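Local atomic coordinates of TRAS1 ORF2p (Bombyx mori, PDB entry 1WDU), a protein that supplies, through this N-terminal endonuclease domain, the DNA-cutting activity of a telomere-specific non-LTR retrotransposon, probably nicking its target DNA for insertion. Residues I48-P54 against K82-F88; T101-I105 against Y133-I137. The protein carries 1 engineered substitution. One frame throughout, in Å; residues are numbered along the deposited sequence.

Contact 1 (I48-P54 against K82-F88); sequences IALIQEP and KAAIAVF
With CG1 of Ile48 turned anti to its carbonyl carbon (chi1 -56°), Ile48 CD1 comes alongside the two methyls of Val87, 3.8 Å from Val87 CG2. A similar first torsion in Phe88 (-55°) carries its ring back beside strand 48-52, where CE1, at the ring edge, meets Ala49 CB in the ring plane. In the antiparallel pairing, Ala49 with Ala86 and Ile51 with Ala84 form hydrogen-bonded pairs, Ala49 N reaching Ala86 O at 2.9 Å. On the face of Ala49 and Ala86 the small methyls let Ile51 CD1 and the Phe88 edge come close, and Ala86 CB lies 3.9 Å from Ala49 CB. On the face of Ile48, Leu50, Ile85 and Val87 branched chains pack between the sheets, Leu50 and Ile85 side by side with Leu50 CD2 4.1 Å from Ile85 CG1. Beyond the strand, Glu53 has a left-handed helical backbone, yet Glu53 N still donates to Lys82 O at 2.7 Å, from above the carbonyl plane. Its carboxylate makes a salt bridge with Arg29; a bound phosphate, probably from the crystallisation liquor, comes about 3 Å from the nearest side-chain atom, consistent with a phosphodiester pocket as in DNase I-like enzymes. Lys82 pairs with Glu125, and Gln52 NE2 with Ser121. Strand 20-26 continues the sheet beyond strand 48-52. Helix 31-44 packs on the Ala49 and Phe88 face, strand 116-123 against that of Ile48 and Ile85.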
# COMPACT_ATOMS: atom_id res chain seq x y z
N ILE A 48 4.95 9.89 -1.77
CA ILE A 48 4.74 8.75 -0.88
C ILE A 48 5.06 7.38 -1.50
O ILE A 48 4.96 7.17 -2.71
CB ILE A 48 3.26 8.69 -0.42
CG1 ILE A 48 2.84 10.00 0.24
CG2 ILE A 48 3.05 7.50 0.52
CD1 ILE A 48 3.40 10.20 1.62
N ALA A 49 5.44 6.45 -0.63
CA ALA A 49 5.70 5.09 -1.05
C ALA A 49 5.06 4.17 -0.00
O ALA A 49 5.33 4.31 1.19
CB ALA A 49 7.19 4.82 -1.16
N LEU A 50 4.18 3.28 -0.45
CA LEU A 50 3.53 2.30 0.43
C LEU A 50 4.31 1.02 0.17
O LEU A 50 4.13 0.35 -0.85
CB LEU A 50 2.06 2.15 0.06
CG LEU A 50 1.23 3.45 0.08
CD1 LEU A 50 -0.19 3.15 -0.37
CD2 LEU A 50 1.23 4.08 1.46
N ILE A 51 5.19 0.68 1.11
CA ILE A 51 6.08 -0.46 1.00
C ILE A 51 5.72 -1.70 1.80
O ILE A 51 5.08 -1.62 2.85
CB ILE A 51 7.50 -0.06 1.46
CG1 ILE A 51 7.93 1.23 0.76
CG2 ILE A 51 8.49 -1.18 1.15
CD1 ILE A 51 9.12 1.89 1.44
N GLN A 52 6.16 -2.85 1.30
CA GLN A 52 5.99 -4.13 1.97
C GLN A 52 7.32 -4.85 1.84
O GLN A 52 7.98 -4.75 0.81
CB GLN A 52 4.91 -5.00 1.32
CG GLN A 52 3.53 -4.38 1.31
CD GLN A 52 3.38 -3.38 0.20
OE1 GLN A 52 3.69 -3.67 -0.95
NE2 GLN A 52 2.90 -2.18 0.53
N GLU A 53 7.71 -5.55 2.90
CA GLU A 53 8.95 -6.32 2.89
C GLU A 53 10.20 -5.50 2.58
O GLU A 53 10.96 -5.83 1.68
CB GLU A 53 8.84 -7.45 1.87
CG GLU A 53 7.70 -8.41 2.11
CD GLU A 53 8.09 -9.56 3.01
OE1 GLU A 53 8.17 -9.37 4.24
OE2 GLU A 53 8.32 -10.66 2.46
N PRO A 54 10.42 -4.40 3.32
CA PRO A 54 11.62 -3.60 3.04
C PRO A 54 12.84 -4.33 3.58
O PRO A 54 12.73 -5.19 4.46
CB PRO A 54 11.35 -2.31 3.79
CG PRO A 54 10.62 -2.80 5.00
CD PRO A 54 9.64 -3.81 4.42
N LYS A 82 7.65 -5.94 7.98
CA LYS A 82 6.85 -6.39 6.85
C LYS A 82 6.20 -5.27 6.06
O LYS A 82 5.90 -5.43 4.88
CB LYS A 82 5.79 -7.38 7.35
CG LYS A 82 6.41 -8.50 8.17
CD LYS A 82 5.39 -9.50 8.65
CE LYS A 82 6.05 -10.53 9.57
NZ LYS A 82 5.03 -11.45 10.14
N ALA A 83 5.99 -4.12 6.69
CA ALA A 83 5.37 -2.99 6.02
C ALA A 83 5.91 -1.64 6.50
O ALA A 83 6.33 -1.49 7.65
CB ALA A 83 3.87 -3.03 6.21
N ALA A 84 5.91 -0.67 5.60
CA ALA A 84 6.40 0.65 5.94
C ALA A 84 5.86 1.69 4.99
O ALA A 84 5.39 1.39 3.90
CB ALA A 84 7.92 0.66 5.92
N ILE A 85 5.92 2.94 5.44
CA ILE A 85 5.47 4.04 4.62
C ILE A 85 6.59 5.07 4.55
O ILE A 85 7.05 5.59 5.57
CB ILE A 85 4.18 4.66 5.20
CG1 ILE A 85 3.04 3.63 5.12
CG2 ILE A 85 3.84 5.93 4.44
CD1 ILE A 85 1.71 4.10 5.71
N ALA A 86 7.05 5.35 3.33
CA ALA A 86 8.12 6.33 3.13
C ALA A 86 7.54 7.65 2.63
O ALA A 86 6.76 7.69 1.67
CB ALA A 86 9.14 5.80 2.13
N VAL A 87 7.92 8.74 3.28
CA VAL A 87 7.46 10.05 2.88
C VAL A 87 8.67 10.81 2.34
O VAL A 87 9.58 11.15 3.08
CB VAL A 87 6.85 10.82 4.07
CG1 VAL A 87 6.36 12.18 3.61
CG2 VAL A 87 5.70 10.02 4.68
N PHE A 88 8.68 11.03 1.03
CA PHE A 88 9.78 11.75 0.39
C PHE A 88 9.55 13.26 0.39
O PHE A 88 10.50 14.04 0.27
CB PHE A 88 9.98 11.25 -1.05
CG PHE A 88 10.18 9.77 -1.16
CD1 PHE A 88 9.09 8.91 -1.29
CD2 PHE A 88 11.45 9.22 -1.06
CE1 PHE A 88 9.26 7.52 -1.32
CE2 PHE A 88 11.64 7.84 -1.09
CZ PHE A 88 10.54 6.99 -1.22

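Contact 2 (T101-I105 against Y133-I137)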
# COMPACT_ATOMS: atom_id res chain seq x y z
N THR A 101 -0.81 0.70 14.32
CA THR A 101 0.26 -0.01 13.65
C THR A 101 0.57 -1.33 14.34
O THR A 101 0.61 -1.41 15.57
CB THR A 101 1.54 0.85 13.59
OG1 THR A 101 2.06 1.02 14.92
CG2 THR A 101 1.22 2.22 13.00
N THR A 102 0.79 -2.36 13.53
CA THR A 102 1.09 -3.70 14.03
C THR A 102 2.29 -4.27 13.29
O THR A 102 3.06 -3.54 12.66
CB THR A 102 -0.09 -4.66 13.81
OG1 THR A 102 -0.23 -4.90 12.40
CG2 THR A 102 -1.38 -4.05 14.36
N ASN A 103 2.44 -5.59 13.37
CA ASN A 103 3.53 -6.28 12.70
C ASN A 103 3.22 -6.47 11.21
O ASN A 103 4.10 -6.86 10.44
CB ASN A 103 3.77 -7.65 13.34
CG ASN A 103 4.20 -7.55 14.80
OD1 ASN A 103 5.28 -8.03 15.17
ND2 ASN A 103 3.37 -6.93 15.63
N ASN A 104 1.98 -6.20 10.82
CA ASN A 104 1.57 -6.37 9.42
C ASN A 104 1.08 -5.09 8.75
O ASN A 104 1.03 -5.02 7.52
CB ASN A 104 0.47 -7.43 9.31
CG ASN A 104 0.96 -8.82 9.68
OD1 ASN A 104 0.90 -9.23 10.84
ND2 ASN A 104 1.48 -9.54 8.69
N ILE A 105 0.70 -4.10 9.54
CA ILE A 105 0.24 -2.85 8.96
C ILE A 105 0.83 -1.64 9.67
O ILE A 105 1.14 -1.68 10.88
CB ILE A 105 -1.32 -2.69 8.98
CG1 ILE A 105 -1.79 -2.30 10.38
CG2 ILE A 105 -2.01 -3.97 8.50
CD1 ILE A 105 -3.24 -1.86 10.40
N TYR A 133 -6.02 -10.25 10.07
CA TYR A 133 -5.65 -9.07 9.30
C TYR A 133 -6.90 -8.29 8.87
O TYR A 133 -6.87 -7.06 8.75
CB TYR A 133 -4.84 -9.48 8.07
CG TYR A 133 -3.57 -10.23 8.41
CD1 TYR A 133 -3.08 -11.24 7.57
CD2 TYR A 133 -2.85 -9.94 9.57
CE1 TYR A 133 -1.92 -11.93 7.87
CE2 TYR A 133 -1.68 -10.63 9.88
CZ TYR A 133 -1.22 -11.63 9.03
OH TYR A 133 -0.07 -12.31 9.33
N LEU A 134 -8.00 -9.00 8.63
CA LEU A 134 -9.24 -8.33 8.24
C LEU A 134 -9.77 -7.53 9.43
O LEU A 134 -10.35 -6.44 9.26
CB LEU A 134 -10.27 -9.35 7.76
CG LEU A 134 -9.92 -10.12 6.48
CD1 LEU A 134 -11.08 -11.05 6.10
CD2 LEU A 134 -9.66 -9.14 5.34
N GLU A 135 -9.56 -8.06 10.63
CA GLU A 135 -9.99 -7.39 11.87
C GLU A 135 -9.18 -6.10 12.02
O GLU A 135 -9.71 -5.06 12.42
CB GLU A 135 -9.74 -8.27 13.10
CG GLU A 135 -10.45 -9.62 13.10
CD GLU A 135 -10.05 -10.49 14.30
OE1 GLU A 135 -8.83 -10.60 14.59
OE2 GLU A 135 -10.96 -11.06 14.94
N GLN A 136 -7.89 -6.18 11.71
CA GLN A 136 -7.04 -4.99 11.81
C GLN A 136 -7.54 -3.93 10.84
O GLN A 136 -7.50 -2.74 11.14
CB GLN A 136 -5.58 -5.34 11.49
CG GLN A 136 -4.85 -6.06 12.61
CD GLN A 136 -3.46 -6.53 12.17
OE1 GLN A 136 -2.68 -5.76 11.61
NE2 GLN A 136 -3.17 -7.79 12.43
N ILE A 137 -8.02 -4.36 9.67
CA ILE A 137 -8.55 -3.41 8.69
C ILE A 137 -9.77 -2.74 9.28
O ILE A 137 -9.93 -1.53 9.18
CB ILE A 137 -8.94 -4.11 7.35
CG1 ILE A 137 -7.70 -4.74 6.71
CG2 ILE A 137 -9.61 -3.10 6.39
CD1 ILE A 137 -6.54 -3.78 6.53
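Where Asn104 faces Tyr133, a turn and one side of helix 131-142 keep their backbones apart, with Asn104 CA and Tyr133 CA 7.7 Å from each other, so side chains make the join. In the loop, Asn103 and Asn104 carry the chain round a tight turn, and Thr102 N donates to Ile105 O at 2.8 Å. Threonine suits the start of this turn: with its hydroxyl between the backbone N and the carbonyl carbon (chi1 69°), Thr102 OG1 accepts from Asn104 N at 3.0 Å and from Ile105 N at 3.1 Å. Thr102 OG1 in turn donates to Gln136 OE1 at 2.7 Å, from 43° above the amide's carbonyl plane. Three bonds thus grip one hydroxyl. Gln136, extended beyond CG, is long enough to span the gap; Gln136 OE1 also lies 3.7 Å from Ile105 CG2, and its NE2 sits at the edge of the Tyr133 ring. Asn104 crosses Tyr133 at about a right angle, the amide and ring planes 50° apart, with Asn104 OD1 3.1 Å from Tyr133 CE2. Tyr123 O and Glu125 hold Asn104 ND2, fixing the rotation of the amide, and the Tyr133 ring also meets that of Phe124. Thr102 forms both an ST turn and an ST motif, placed here where the chain enters strand 105-111 and docked by its hydroxyl on helix 131-142 of this alpha/beta sandwich.

Overall arrangement
From the N terminus, strand 20-26 and helix 31-44 lead into strand 48-52, where contact 1 opens. It closes at 82-88, after an excursion that includes strand 69-72, and so joins neighbouring strands of the six-stranded sheet. Contact 2 opens later at 101-105 and closes on helix 131-142, after the chain has run through strands 105-111 and 116-123 of the second sheet. The two loops are therefore in series, neither nested nor crossed. Their centres lie about 15 Å apart, yet they touch: Lys82 CD packs 3.4 Å from Asn103 O, so the residue leading into strand 83-87 rests on the turn that precedes the second sheet's strand 105-111.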